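Local coordinates for peptidoglycan-recognition protein LB (Drosophila melanogaster, PDB 7NSZ) that hydrolyses the amide bond between N-acetylmuramoyl and L-amino acid residues of bacterial peptidoglycan, as a zinc-dependent amidase of innate immunity, at residues L18-W23 / D64-H69; P56-S61 / G85-I90; F80-G85 / I90-G95; R166-I171 / P175-I180. The protein carries 1 engineered substitution. All coordinates share one frame; numbering follows the deposited sequence.

Contact 1: residues L18-W23 / D64-H69; sequences LSRSDW and DMQDFH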
loop_
_atom_site.group_PDB
_atom_site.type_symbol
_atom_site.label_atom_id
_atom_site.label_comp_id
_atom_site.label_asym_id
_atom_site.label_seq_id
_atom_site.Cartn_x
_atom_site.Cartn_y
_atom_site.Cartn_z
ATOM N N LEU A 18 4.195 -12.356 2.722
ATOM C CA LEU A 18 3.235 -13.444 2.548
ATOM C C LEU A 18 2.591 -13.367 1.172
ATOM O O LEU A 18 2.299 -12.266 0.645
ATOM C CB LEU A 18 2.267 -13.383 3.711
ATOM C CG LEU A 18 2.963 -13.429 5.090
ATOM C CD1 LEU A 18 1.923 -13.349 6.192
ATOM C CD2 LEU A 18 3.868 -14.648 5.282
ATOM N N SER A 19 2.413 -14.502 0.540
ATOM C CA SER A 19 1.840 -14.582 -0.809
ATOM C C SER A 19 0.319 -14.376 -0.760
ATOM O O SER A 19 -0.338 -14.469 0.323
ATOM C CB SER A 19 2.172 -15.933 -1.405
ATOM O OG SER A 19 1.408 -16.925 -0.724
ATOM N N ARG A 20 -0.273 -14.211 -1.916
ATOM C CA ARG A 20 -1.740 -14.182 -2.054
ATOM C C ARG A 20 -2.379 -15.480 -1.524
ATOM O O ARG A 20 -3.361 -15.435 -0.751
ATOM C CB ARG A 20 -2.099 -13.970 -3.521
ATOM C CG ARG A 20 -1.758 -12.595 -4.068
ATOM C CD ARG A 20 -2.122 -12.511 -5.532
ATOM N NE ARG A 20 -3.568 -12.594 -5.737
ATOM C CZ ARG A 20 -4.355 -11.552 -5.813
ATOM N NH1 ARG A 20 -3.879 -10.320 -5.668
ATOM N NH2 ARG A 20 -5.642 -11.689 -6.053
ATOM N N SER A 21 -1.793 -16.644 -1.851
ATOM C CA SER A 21 -2.361 -17.950 -1.382
ATOM C C SER A 21 -2.255 -18.031 0.143
ATOM O O SER A 21 -3.169 -18.566 0.796
ATOM C CB SER A 21 -1.713 -19.115 -2.069
ATOM O OG SER A 21 -0.323 -19.095 -1.867
ATOM N N ASP A 22 -1.222 -17.434 0.699
ATOM C CA ASP A 22 -1.007 -17.415 2.165
ATOM C C ASP A 22 -2.192 -16.786 2.868
ATOM O O ASP A 22 -2.465 -17.215 3.995
ATOM C CB ASP A 22 0.301 -16.731 2.570
ATOM C CG ASP A 22 1.585 -17.477 2.262
ATOM O OD1 ASP A 22 1.522 -18.757 2.091
ATOM O OD2 ASP A 22 2.657 -16.828 2.262
ATOM N N TRP A 23 -2.865 -15.776 2.309
ATOM C CA TRP A 23 -4.019 -15.139 2.979
ATOM C C TRP A 23 -5.335 -15.591 2.373
ATOM O O TRP A 23 -6.341 -15.033 2.702
ATOM C CB TRP A 23 -3.851 -13.603 3.088
ATOM C CG TRP A 23 -3.635 -12.809 1.821
ATOM C CD1 TRP A 23 -2.422 -12.413 1.321
ATOM C CD2 TRP A 23 -4.644 -12.182 1.021
ATOM N NE1 TRP A 23 -2.616 -11.589 0.242
ATOM C CE2 TRP A 23 -3.954 -11.466 0.002
ATOM C CE3 TRP A 23 -6.043 -12.179 1.024
ATOM C CZ2 TRP A 23 -4.639 -10.714 -0.944
ATOM C CZ3 TRP A 23 -6.698 -11.464 0.047
ATOM C CH2 TRP A 23 -5.998 -10.712 -0.892
ATOM N N ASP A 64 -11.238 -9.218 3.527
ATOM C CA ASP A 64 -12.328 -8.226 3.607
ATOM C C ASP A 64 -12.129 -7.097 2.587
ATOM O O ASP A 64 -13.115 -6.626 1.939
ATOM C CB ASP A 64 -12.443 -7.732 5.048
ATOM C CG ASP A 64 -13.044 -8.739 6.022
ATOM O OD1 ASP A 64 -13.565 -9.767 5.576
ATOM O OD2 ASP A 64 -12.924 -8.489 7.228
ATOM N N MET A 65 -10.935 -6.543 2.471
ATOM C CA MET A 65 -10.666 -5.498 1.450
ATOM C C MET A 65 -10.842 -6.079 0.062
ATOM O O MET A 65 -11.462 -5.385 -0.788
ATOM C CB MET A 65 -9.257 -4.920 1.617
ATOM C CG MET A 65 -9.103 -4.117 2.901
ATOM S SD MET A 65 -7.514 -3.239 3.027
ATOM C CE MET A 65 -6.437 -4.617 3.364
ATOM N N GLN A 66 -10.293 -7.248 -0.181
ATOM C CA GLN A 66 -10.470 -7.841 -1.528
ATOM C C GLN A 66 -11.960 -8.017 -1.850
ATOM O O GLN A 66 -12.335 -7.749 -3.005
ATOM C CB GLN A 66 -9.738 -9.161 -1.657
ATOM C CG GLN A 66 -9.728 -9.645 -3.084
ATOM C CD GLN A 66 -9.169 -11.028 -3.273
ATOM O OE1 GLN A 66 -9.440 -11.917 -2.465
ATOM N NE2 GLN A 66 -8.419 -11.195 -4.351
ATOM N N ASP A 67 -12.728 -8.476 -0.888
ATOM C CA ASP A 67 -14.185 -8.721 -1.062
ATOM C C ASP A 67 -14.894 -7.399 -1.362
ATOM O O ASP A 67 -15.723 -7.293 -2.299
ATOM C CB ASP A 67 -14.811 -9.399 0.142
ATOM C CG ASP A 67 -14.406 -10.853 0.329
ATOM O OD1 ASP A 67 -13.756 -11.435 -0.568
ATOM O OD2 ASP A 67 -14.837 -11.390 1.424
ATOM N N PHE A 68 -14.595 -6.360 -0.600
ATOM C CA PHE A 68 -15.172 -5.020 -0.836
ATOM C C PHE A 68 -14.836 -4.545 -2.233
ATOM O O PHE A 68 -15.738 -4.139 -2.993
ATOM C CB PHE A 68 -14.644 -4.070 0.219
ATOM C CG PHE A 68 -15.187 -2.658 0.147
ATOM C CD1 PHE A 68 -16.553 -2.413 0.055
ATOM C CD2 PHE A 68 -14.333 -1.572 0.223
ATOM C CE1 PHE A 68 -17.037 -1.109 0.015
ATOM C CE2 PHE A 68 -14.813 -0.266 0.203
ATOM C CZ PHE A 68 -16.166 -0.050 0.097
ATOM N N HIS A 69 -13.590 -4.622 -2.645
ATOM C CA HIS A 69 -13.103 -4.164 -3.957
ATOM C C HIS A 69 -13.684 -4.981 -5.112
ATOM O O HIS A 69 -14.192 -4.341 -6.046
ATOM C CB HIS A 69 -11.601 -4.095 -3.887
ATOM C CG HIS A 69 -11.071 -3.055 -2.971
ATOM N ND1 HIS A 69 -9.723 -2.836 -2.800
ATOM C CD2 HIS A 69 -11.725 -2.161 -2.229
ATOM C CE1 HIS A 69 -9.583 -1.863 -1.953
ATOM N NE2 HIS A 69 -10.769 -1.377 -1.588
#

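Contact 2: residues P56-S61 / G85-I90; sequences PDCMKS and GGDGMI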
loop_
_atom_site.group_PDB
_atom_site.type_symbol
_atom_site.label_atom_id
_atom_site.label_comp_id
_atom_site.label_asym_id
_atom_site.label_seq_id
_atom_site.Cartn_x
_atom_site.Cartn_y
_atom_site.Cartn_z
ATOM N N PRO A 56 -3.986 -14.251 11.866
ATOM C CA PRO A 56 -5.314 -14.643 11.385
ATOM C C PRO A 56 -6.203 -13.432 11.120
ATOM O O PRO A 56 -6.966 -13.469 10.153
ATOM C CB PRO A 56 -5.823 -15.562 12.533
ATOM C CG PRO A 56 -4.597 -16.142 13.056
ATOM C CD PRO A 56 -3.626 -14.960 13.121
ATOM N N ASP A 57 -6.150 -12.430 11.996
ATOM C CA ASP A 57 -7.019 -11.249 11.808
ATOM C C ASP A 57 -6.540 -10.444 10.588
ATOM O O ASP A 57 -7.369 -9.905 9.862
ATOM C CB ASP A 57 -7.067 -10.405 13.054
ATOM C CG ASP A 57 -7.761 -11.096 14.222
ATOM O OD1 ASP A 57 -8.501 -12.042 13.956
ATOM O OD2 ASP A 57 -7.417 -10.769 15.320
ATOM N N CYS A 58 -5.258 -10.333 10.355
ATOM C CA CYS A 58 -4.706 -9.543 9.228
ATOM C C CYS A 58 -4.988 -10.282 7.919
ATOM O O CYS A 58 -5.352 -9.626 6.929
ATOM C CB CYS A 58 -3.214 -9.303 9.383
ATOM S SG CYS A 58 -2.783 -8.238 10.787
ATOM N N MET A 59 -4.922 -11.611 7.894
ATOM C CA MET A 59 -5.318 -12.362 6.683
ATOM C C MET A 59 -6.807 -12.132 6.375
ATOM O O MET A 59 -7.163 -11.882 5.202
ATOM C CB MET A 59 -5.079 -13.858 6.898
ATOM C CG MET A 59 -3.616 -14.199 7.039
ATOM S SD MET A 59 -3.348 -15.931 7.433
ATOM C CE MET A 59 -1.578 -16.115 7.123
ATOM N N LYS A 60 -7.668 -12.181 7.385
ATOM C CA LYS A 60 -9.108 -11.868 7.208
ATOM C C LYS A 60 -9.278 -10.432 6.691
ATOM O O LYS A 60 -10.119 -10.178 5.821
ATOM C CB LYS A 60 -9.868 -12.159 8.510
ATOM C CG LYS A 60 -11.336 -11.800 8.508
ATOM C CD LYS A 60 -12.133 -12.490 7.462
ATOM C CE LYS A 60 -13.601 -12.578 7.850
ATOM N NZ LYS A 60 -14.194 -11.270 8.201
ATOM N N SER A 61 -8.497 -9.483 7.186
ATOM C CA SER A 61 -8.640 -8.065 6.800
ATOM C C SER A 61 -8.286 -7.936 5.316
ATOM O O SER A 61 -8.933 -7.160 4.629
ATOM C CB SER A 61 -7.775 -7.151 7.636
ATOM O OG SER A 61 -8.085 -7.184 9.015
ATOM N N GLY A 85 0.130 -5.542 7.957
ATOM C CA GLY A 85 -0.673 -5.807 9.158
ATOM C C GLY A 85 0.049 -5.360 10.433
ATOM O O GLY A 85 1.252 -5.169 10.444
ATOM N N GLY A 86 -0.731 -5.272 11.510
ATOM C CA GLY A 86 -0.221 -4.997 12.866
ATOM C C GLY A 86 0.504 -6.190 13.445
ATOM O O GLY A 86 1.135 -6.039 14.503
ATOM N N ASP A 87 0.481 -7.330 12.744
ATOM C CA ASP A 87 1.383 -8.456 13.038
ATOM C C ASP A 87 2.794 -8.187 12.537
ATOM O O ASP A 87 3.655 -9.040 12.725
ATOM C CB ASP A 87 0.831 -9.741 12.431
ATOM C CG ASP A 87 0.662 -9.708 10.922
ATOM O OD1 ASP A 87 0.271 -10.767 10.352
ATOM O OD2 ASP A 87 0.861 -8.596 10.291
ATOM N N GLY A 88 3.026 -7.076 11.848
ATOM C CA GLY A 88 4.333 -6.777 11.259
ATOM C C GLY A 88 4.632 -7.541 9.975
ATOM O O GLY A 88 5.793 -7.469 9.478
ATOM N N MET A 89 3.612 -8.188 9.408
ATOM C CA MET A 89 3.801 -8.938 8.155
ATOM C C MET A 89 3.380 -8.076 6.977
ATOM O O MET A 89 2.554 -7.142 7.069
ATOM C CB MET A 89 2.978 -10.223 8.205
ATOM C CG MET A 89 3.421 -11.139 9.279
ATOM S SD MET A 89 5.118 -11.761 9.158
ATOM C CE MET A 89 5.569 -11.476 10.867
ATOM N N ILE A 90 3.917 -8.429 5.798
ATOM C CA ILE A 90 3.540 -7.802 4.519
ATOM C C ILE A 90 2.733 -8.812 3.723
ATOM O O ILE A 90 3.154 -9.969 3.613
ATOM C CB ILE A 90 4.779 -7.356 3.762
ATOM C CG1 ILE A 90 5.628 -6.435 4.620
ATOM C CG2 ILE A 90 4.408 -6.720 2.405
ATOM C CD1 ILE A 90 7.023 -6.352 4.253
#

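Contact 3: residues F80-G85 / I90-G95; sequences FSFGIG and IYTGRG. Engineered in segment 80-85: Phe80 (natural residue Tyr).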
loop_
_atom_site.group_PDB
_atom_site.type_symbol
_atom_site.label_atom_id
_atom_site.label_comp_id
_atom_site.label_asym_id
_atom_site.label_seq_id
_atom_site.Cartn_x
_atom_site.Cartn_y
_atom_site.Cartn_z
ATOM N N PHE A 80 -4.819 -2.371 -3.882
ATOM C CA PHE A 80 -3.458 -2.066 -3.403
ATOM C C PHE A 80 -2.440 -3.067 -3.937
ATOM O O PHE A 80 -2.740 -4.275 -4.150
ATOM C CB PHE A 80 -3.465 -2.072 -1.873
ATOM C CG PHE A 80 -4.470 -1.124 -1.289
ATOM C CD1 PHE A 80 -4.312 0.260 -1.438
ATOM C CD2 PHE A 80 -5.553 -1.573 -0.561
ATOM C CE1 PHE A 80 -5.228 1.156 -0.900
ATOM C CE2 PHE A 80 -6.449 -0.684 -0.013
ATOM C CZ PHE A 80 -6.309 0.689 -0.220
ATOM N N SER A 81 -1.220 -2.624 -4.024
ATOM C CA SER A 81 -0.077 -3.492 -4.407
ATOM C C SER A 81 0.260 -4.453 -3.275
ATOM O O SER A 81 0.543 -5.650 -3.505
ATOM C CB SER A 81 1.110 -2.674 -4.752
ATOM O OG SER A 81 0.814 -1.630 -5.696
ATOM N N PHE A 82 0.288 -3.905 -2.050
ATOM C CA PHE A 82 0.688 -4.642 -0.829
ATOM C C PHE A 82 -0.081 -4.114 0.376
ATOM O O PHE A 82 -0.441 -2.900 0.382
ATOM C CB PHE A 82 2.187 -4.527 -0.502
ATOM C CG PHE A 82 3.060 -5.164 -1.548
ATOM C CD1 PHE A 82 3.547 -4.432 -2.589
ATOM C CD2 PHE A 82 3.400 -6.494 -1.485
ATOM C CE1 PHE A 82 4.278 -5.019 -3.603
ATOM C CE2 PHE A 82 4.127 -7.097 -2.516
ATOM C CZ PHE A 82 4.584 -6.336 -3.551
ATOM N N GLY A 83 -0.349 -4.943 1.358
ATOM C CA GLY A 83 -0.869 -4.517 2.655
ATOM C C GLY A 83 0.110 -4.834 3.738
ATOM O O GLY A 83 0.959 -5.752 3.621
ATOM N N ILE A 84 0.019 -4.080 4.819
ATOM C CA ILE A 84 0.836 -4.240 6.038
ATOM C C ILE A 84 -0.087 -4.464 7.223
ATOM O O ILE A 84 -0.999 -3.632 7.464
ATOM C CB ILE A 84 1.700 -3.001 6.276
ATOM C CG1 ILE A 84 2.480 -2.524 5.057
ATOM C CG2 ILE A 84 2.597 -3.207 7.492
ATOM C CD1 ILE A 84 3.525 -3.376 4.662
ATOM N N GLY A 85 0.130 -5.542 7.957
ATOM C CA GLY A 85 -0.673 -5.807 9.158
ATOM C C GLY A 85 0.049 -5.360 10.433
ATOM O O GLY A 85 1.252 -5.169 10.444
ATOM N N ILE A 90 3.917 -8.429 5.798
ATOM C CA ILE A 90 3.540 -7.802 4.519
ATOM C C ILE A 90 2.733 -8.812 3.723
ATOM O O ILE A 90 3.154 -9.969 3.613
ATOM C CB ILE A 90 4.779 -7.356 3.762
ATOM C CG1 ILE A 90 5.628 -6.435 4.620
ATOM C CG2 ILE A 90 4.408 -6.720 2.405
ATOM C CD1 ILE A 90 7.023 -6.352 4.253
ATOM N N TYR A 91 1.618 -8.367 3.155
ATOM C CA TYR A 91 0.688 -9.209 2.414
ATOM C C TYR A 91 0.713 -8.803 0.948
ATOM O O TYR A 91 0.414 -7.629 0.616
ATOM C CB TYR A 91 -0.698 -9.074 3.029
ATOM C CG TYR A 91 -0.801 -9.652 4.409
ATOM C CD1 TYR A 91 -0.412 -8.945 5.541
ATOM C CD2 TYR A 91 -1.193 -10.958 4.562
ATOM C CE1 TYR A 91 -0.426 -9.522 6.804
ATOM C CE2 TYR A 91 -1.212 -11.560 5.807
ATOM C CZ TYR A 91 -0.864 -10.827 6.942
ATOM O OH TYR A 91 -0.865 -11.434 8.168
ATOM N N THR A 92 0.969 -9.720 0.030
ATOM C CA THR A 92 0.957 -9.441 -1.402
ATOM C C THR A 92 -0.469 -9.134 -1.802
ATOM O O THR A 92 -1.383 -9.957 -1.610
ATOM C CB THR A 92 1.501 -10.596 -2.230
ATOM O OG1 THR A 92 2.837 -10.842 -1.758
ATOM C CG2 THR A 92 1.542 -10.276 -3.712
ATOM N N GLY A 93 -0.690 -7.966 -2.419
ATOM C CA GLY A 93 -1.931 -7.592 -3.104
ATOM C C GLY A 93 -1.778 -7.834 -4.595
ATOM O O GLY A 93 -1.459 -8.966 -4.999
ATOM N N ARG A 94 -1.904 -6.803 -5.402
ATOM C CA ARG A 94 -1.614 -6.966 -6.846
ATOM C C ARG A 94 -0.145 -7.230 -7.083
ATOM O O ARG A 94 0.185 -7.804 -8.142
ATOM C CB ARG A 94 -2.064 -5.737 -7.614
ATOM C CG ARG A 94 -3.547 -5.487 -7.495
ATOM C CD ARG A 94 -4.131 -4.593 -8.558
ATOM N NE ARG A 94 -5.494 -4.234 -8.263
ATOM C CZ ARG A 94 -6.365 -3.745 -9.121
ATOM N NH1 ARG A 94 -5.933 -3.315 -10.303
ATOM N NH2 ARG A 94 -7.612 -3.631 -8.752
ATOM N N GLY A 95 0.740 -6.757 -6.212
ATOM C CA GLY A 95 2.179 -7.004 -6.385
ATOM C C GLY A 95 2.844 -5.966 -7.245
ATOM O O GLY A 95 2.245 -4.973 -7.660
HETATM O O HOH W 1 0.269 -3.103 -7.902
#

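Contact 4: residues R166-I171 / P175-I180; sequences RLFAEI and PHFTHI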
loop_
_atom_site.group_PDB
_atom_site.type_symbol
_atom_site.label_atom_id
_atom_site.label_comp_id
_atom_site.label_asym_id
_atom_site.label_seq_id
_atom_site.Cartn_x
_atom_site.Cartn_y
_atom_site.Cartn_z
ATOM N N ARG A 166 -2.168 11.547 11.112
ATOM C CA ARG A 166 -1.008 11.110 11.915
ATOM C C ARG A 166 -0.023 10.314 11.041
ATOM O O ARG A 166 1.214 10.556 11.135
ATOM C CB ARG A 166 -1.449 10.311 13.138
ATOM C CG ARG A 166 -0.327 9.987 14.120
ATOM C CD ARG A 166 0.332 11.214 14.726
ATOM N NE ARG A 166 1.572 10.938 15.412
ATOM C CZ ARG A 166 2.773 10.946 14.831
ATOM N NH1 ARG A 166 2.847 11.115 13.515
ATOM N NH2 ARG A 166 3.884 10.753 15.554
ATOM N N LEU A 167 -0.510 9.346 10.256
ATOM C CA LEU A 167 0.410 8.564 9.391
ATOM C C LEU A 167 0.954 9.464 8.282
ATOM O O LEU A 167 2.103 9.311 7.920
ATOM C CB LEU A 167 -0.367 7.363 8.858
ATOM C CG LEU A 167 0.400 6.499 7.858
ATOM C CD1 LEU A 167 1.765 6.044 8.350
ATOM C CD2 LEU A 167 -0.478 5.307 7.459
ATOM N N PHE A 168 0.182 10.449 7.822
ATOM C CA PHE A 168 0.712 11.408 6.843
ATOM C C PHE A 168 1.937 12.144 7.450
ATOM O O PHE A 168 2.958 12.341 6.805
ATOM C CB PHE A 168 -0.352 12.385 6.349
ATOM C CG PHE A 168 0.202 13.182 5.193
ATOM C CD1 PHE A 168 0.450 12.586 3.974
ATOM C CD2 PHE A 168 0.405 14.558 5.283
ATOM C CE1 PHE A 168 0.979 13.286 2.910
ATOM C CE2 PHE A 168 0.923 15.252 4.206
ATOM C CZ PHE A 168 1.180 14.644 3.014
ATOM N N ALA A 169 1.789 12.629 8.691
ATOM C CA ALA A 169 2.906 13.349 9.343
ATOM C C ALA A 169 4.097 12.414 9.491
ATOM O O ALA A 169 5.262 12.844 9.305
ATOM C CB ALA A 169 2.452 13.911 10.674
ATOM N N GLU A 170 3.877 11.148 9.805
ATOM C CA GLU A 170 4.961 10.170 9.918
ATOM C C GLU A 170 5.673 10.035 8.568
ATOM O O GLU A 170 6.905 10.063 8.529
ATOM C CB GLU A 170 4.374 8.837 10.397
ATOM C CG GLU A 170 5.337 7.655 10.352
ATOM C CD GLU A 170 6.590 7.716 11.196
ATOM O OE1 GLU A 170 6.545 8.382 12.280
ATOM O OE2 GLU A 170 7.575 7.036 10.846
ATOM N N ILE A 171 4.935 9.744 7.484
ATOM C CA ILE A 171 5.624 9.455 6.204
ATOM C C ILE A 171 6.311 10.709 5.688
ATOM O O ILE A 171 7.249 10.631 4.901
ATOM C CB ILE A 171 4.710 8.835 5.110
ATOM C CG1 ILE A 171 3.666 9.818 4.576
ATOM C CG2 ILE A 171 4.092 7.559 5.664
ATOM C CD1 ILE A 171 2.841 9.263 3.396
ATOM N N PRO A 175 12.572 9.042 4.134
ATOM C CA PRO A 175 13.321 9.273 2.911
ATOM C C PRO A 175 12.392 9.338 1.695
ATOM O O PRO A 175 11.459 8.542 1.543
ATOM C CB PRO A 175 14.275 8.071 2.764
ATOM C CG PRO A 175 14.269 7.383 4.091
ATOM C CD PRO A 175 13.066 7.871 4.871
ATOM N N HIS A 176 12.709 10.233 0.808
ATOM C CA HIS A 176 12.107 10.324 -0.544
ATOM C C HIS A 176 10.723 10.986 -0.502
ATOM O O HIS A 176 10.145 11.148 -1.581
ATOM C CB HIS A 176 12.023 8.947 -1.228
ATOM C CG HIS A 176 13.348 8.340 -1.547
ATOM N ND1 HIS A 176 13.747 8.137 -2.828
ATOM C CD2 HIS A 176 14.351 7.902 -0.746
ATOM C CE1 HIS A 176 14.975 7.582 -2.816
ATOM N NE2 HIS A 176 15.346 7.444 -1.553
ATOM N N PHE A 177 10.212 11.378 0.648
ATOM C CA PHE A 177 8.938 12.119 0.720
ATOM C C PHE A 177 9.082 13.406 -0.066
ATOM O O PHE A 177 10.140 14.078 0.011
ATOM C CB PHE A 177 8.580 12.421 2.165
ATOM C CG PHE A 177 7.299 13.199 2.249
ATOM C CD1 PHE A 177 6.058 12.586 2.075
ATOM C CD2 PHE A 177 7.340 14.571 2.477
ATOM C CE1 PHE A 177 4.898 13.339 2.073
ATOM C CE2 PHE A 177 6.162 15.310 2.484
ATOM C CZ PHE A 177 4.949 14.687 2.323
ATOM N N THR A 178 8.063 13.755 -0.814
ATOM C CA THR A 178 8.085 15.020 -1.553
ATOM C C THR A 178 6.696 15.599 -1.706
ATOM O O THR A 178 5.686 14.959 -1.398
ATOM C CB THR A 178 8.741 14.838 -2.919
ATOM O OG1 THR A 178 9.035 16.104 -3.517
ATOM C CG2 THR A 178 7.890 14.027 -3.871
ATOM N N HIS A 179 6.658 16.880 -2.084
ATOM C CA HIS A 179 5.418 17.590 -2.460
ATOM C C HIS A 179 5.389 17.803 -3.967
ATOM O O HIS A 179 6.364 18.246 -4.554
ATOM C CB HIS A 179 5.252 18.902 -1.693
ATOM C CG HIS A 179 4.864 18.718 -0.286
ATOM N ND1 HIS A 179 3.578 18.620 0.146
ATOM C CD2 HIS A 179 5.642 18.596 0.806
ATOM C CE1 HIS A 179 3.570 18.500 1.468
ATOM N NE2 HIS A 179 4.849 18.454 1.890
ATOM N N ILE A 180 4.244 17.470 -4.576
ATOM C CA ILE A 180 3.988 17.665 -6.018
ATOM C C ILE A 180 4.210 19.150 -6.397
ATOM O O ILE A 180 4.872 19.388 -7.397
ATOM C CB ILE A 180 2.572 17.173 -6.402
ATOM C CG1 ILE A 180 2.375 15.671 -6.124
ATOM C CG2 ILE A 180 2.288 17.540 -7.855
ATOM C CD1 ILE A 180 3.228 14.804 -6.958
#

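Contact 1: residues L18-W23 / D64-H69
Trp23 and Gln66 form the close-packed half of this contact, with the six-membered part of the indole lying against the glutamine side chain. Trp23 CZ3 comes 3.7 Å from Gln66 OE1, while Trp23 CH2 lies 4.0 Å from Gln66 CD and 4.1 Å from Gln66 CB. With ring and amide planes 59° apart, this is an oblique approach rather than a stack. Gln66 reaches over with CG anti to its backbone N (chi1 -171°) and the rest of the chain extended. Beside it, Arg20 NH2 stands 3.3 Å from Gln66 NE2; both are donors, so they cannot bond to each other, and their proximity is consistent with shared acceptors: both give hydrogen bonds to Arg26 O, and Asp77 pairs with Arg20 NH1 and with Gln66 NE2. Shortening Gln66 to an alanine removes the amide, which would probably leave Arg26 O and Asp77 OD1 each without one donor and open a gap beside the indole. The other side is looser. Ser21 and Asp22 face solvent and take no part across the contact; there the turn is held internally, by Ser19 N to Asp22 OD2 (2.9 Å) and Asp22 N to Ser19 OG (3.0 Å), the latter an ST motif. Joining the turn after edge strand 17-18 to helix 55-72 in this way is consistent with the N-terminal segment of a PGRP domain, which packs against the amidase-type core.

Contact 2: residues P56-S61 / G85-I90
Cys58 SG rests against the start of the loop, touching Gly85, Gly86 and Asp87. The sulfur sits 3.6 Å from Gly85 CA, 3.7 Å from Gly86 N and 3.7 Å from Asp87 OD2, all van der Waals contacts without a hydrogen bond. Its rotamer, with SG anti to the carbonyl carbon (chi1 -67°), directs it at the loop, and Cys58 CB adds a contact of 3.9 Å with Asp87 OD1. Gly85 has to be small here: a beta carbon on its backbone would fall about 2.5 Å from the sulfur. In the next shell, Asp87 is fixed through both carboxylate oxygens. OD2 accepts from Met89 N at 2.9 Å, an Asx turn in which the donor stands well above the carboxylate plane, and OD1 receives hydrogen bonds from Tyr91 OH and Thr55 OG1. Replacing Asp87 by an alanine would probably leave Met89 N and Tyr91 OH without this acceptor and set the loop freer to shift against the sulfur. Further out, a disulfide ties Cys58 to Cys52, in the loop that leads into helix 55-72, while the loop after strand 82-84 is closed by its own backbone: Gly88 N bonds to Gly85 O (3.0 Å) across a type I turn, Gly85 N bonds to Met89 O (3.0 Å), and Gly88 takes a positive phi of 77°. These features fit a beta hairpin with a type I turn and G1 bulge, here seated on the disulfide-linked N-terminal part of helix 55-72 in the PGRP fold.

Contact 3: residues F80-G85 / I90-G95
Ile84 turns its CD1 toward the neighbouring strand by a chi2 of -70°, reaching Ile90 CG1 at 3.7 Å, and Phe82, with CG anti to its carbonyl carbon (chi1 -65°), lies alongside Thr92, its CD2 4.0 Å from Ile90 CG2. These side chains share one face of an antiparallel hairpin; Tyr91 projects from the other, with Gly83 O in plane at its ring edge. Gly83 and Tyr91 form the hydrogen-bonded pair, the Tyr91 N to Gly83 O bond being 2.7 Å long and nearly straight. Beyond the strands, Ser81 O is gripped twice: Gly95 N lies on a lone pair at 2.9 Å, whereas Gly93 N approaches 40° above the carbonyl plane at 2.8 Å. Arg94 N binds Phe80 O at 2.9 Å, and a water bridges Gly95 O and Ser81 OG, which also accepts from Gly112 N of strand 110-115. Phe80 is an engineered replacement of the tyrosine inferred to be essential for zinc hydrate coordination; its ring meets that of the zinc ligand His44. Within the mixed sheet, strand 82-84 runs beside strand 110-115 and strand 90-92 beside strand 17-18, with Phe82, Ile84 and Ile90 packed against helix 126-142 and Tyr91 against helix 55-72.

Contact 4: residues R166-I171 / P175-I180
Phe177 reaches back to the end of the helix that precedes it, meeting first the carbonyl of Ile171 and then the ring of Phe168. Its CB starts 3.5 Å from Ile171 O, and since CG is anti to the backbone N (chi1 179°) the ring extends from there along the helix end. Phe177 CG stays 3.7 Å from Ile171 O and Phe177 CD1 is 3.6 Å from the same oxygen, which approaches the ring obliquely. CD1 of Phe177 also looks toward Ile171 CG1, a looser apolar approach of 4.4 Å. The pairing that follows is an offset edge-to-face aromatic contact joining helix 165-171 to the segment after it, whose backbone at His176 and Thr178 hydrogen-bonds with that of Leu151 in edge strand 149-153. Farther along the ring, Phe177 CE1 comes 4.0 Å from Phe168 CE1, and at the end Phe177 CZ lies 3.8 Å from Phe168 CZ. The edge of Phe177 is directed at the face of Phe168, with centroids 5.7 Å apart and planes at 75°. Both rings also touch Gln156, which belongs to the loop after strand 149-153. The Phe168 side chain is about 8 Å from those of the zinc ligands His154 and Cys162.

Overall arrangement
Contacts 1, 2 and 3 form one cluster, with centres 8 to 10 Å apart, whereas contact 4 lies 19 to 26 Å from them, across the chain's centre from contact 1. Helix 55-72 is used by contacts 1 and 2, whose segments alternate along the chain. Contact 2 also interleaves with contact 3, sharing Gly85 and Ile90. Strands 17-18, 90-92 and 82-84 are consecutive in the mixed sheet, which ties the three together; Leu18 N probably hydrogen-bonds to Ile90 O (2.8 Å). Contact 4 comes last in sequence and touches none of the others. The side chain of Phe80 in contact 3 is about 5 Å from the zinc ion, that of Ile171 in contact 4 about 10 Å.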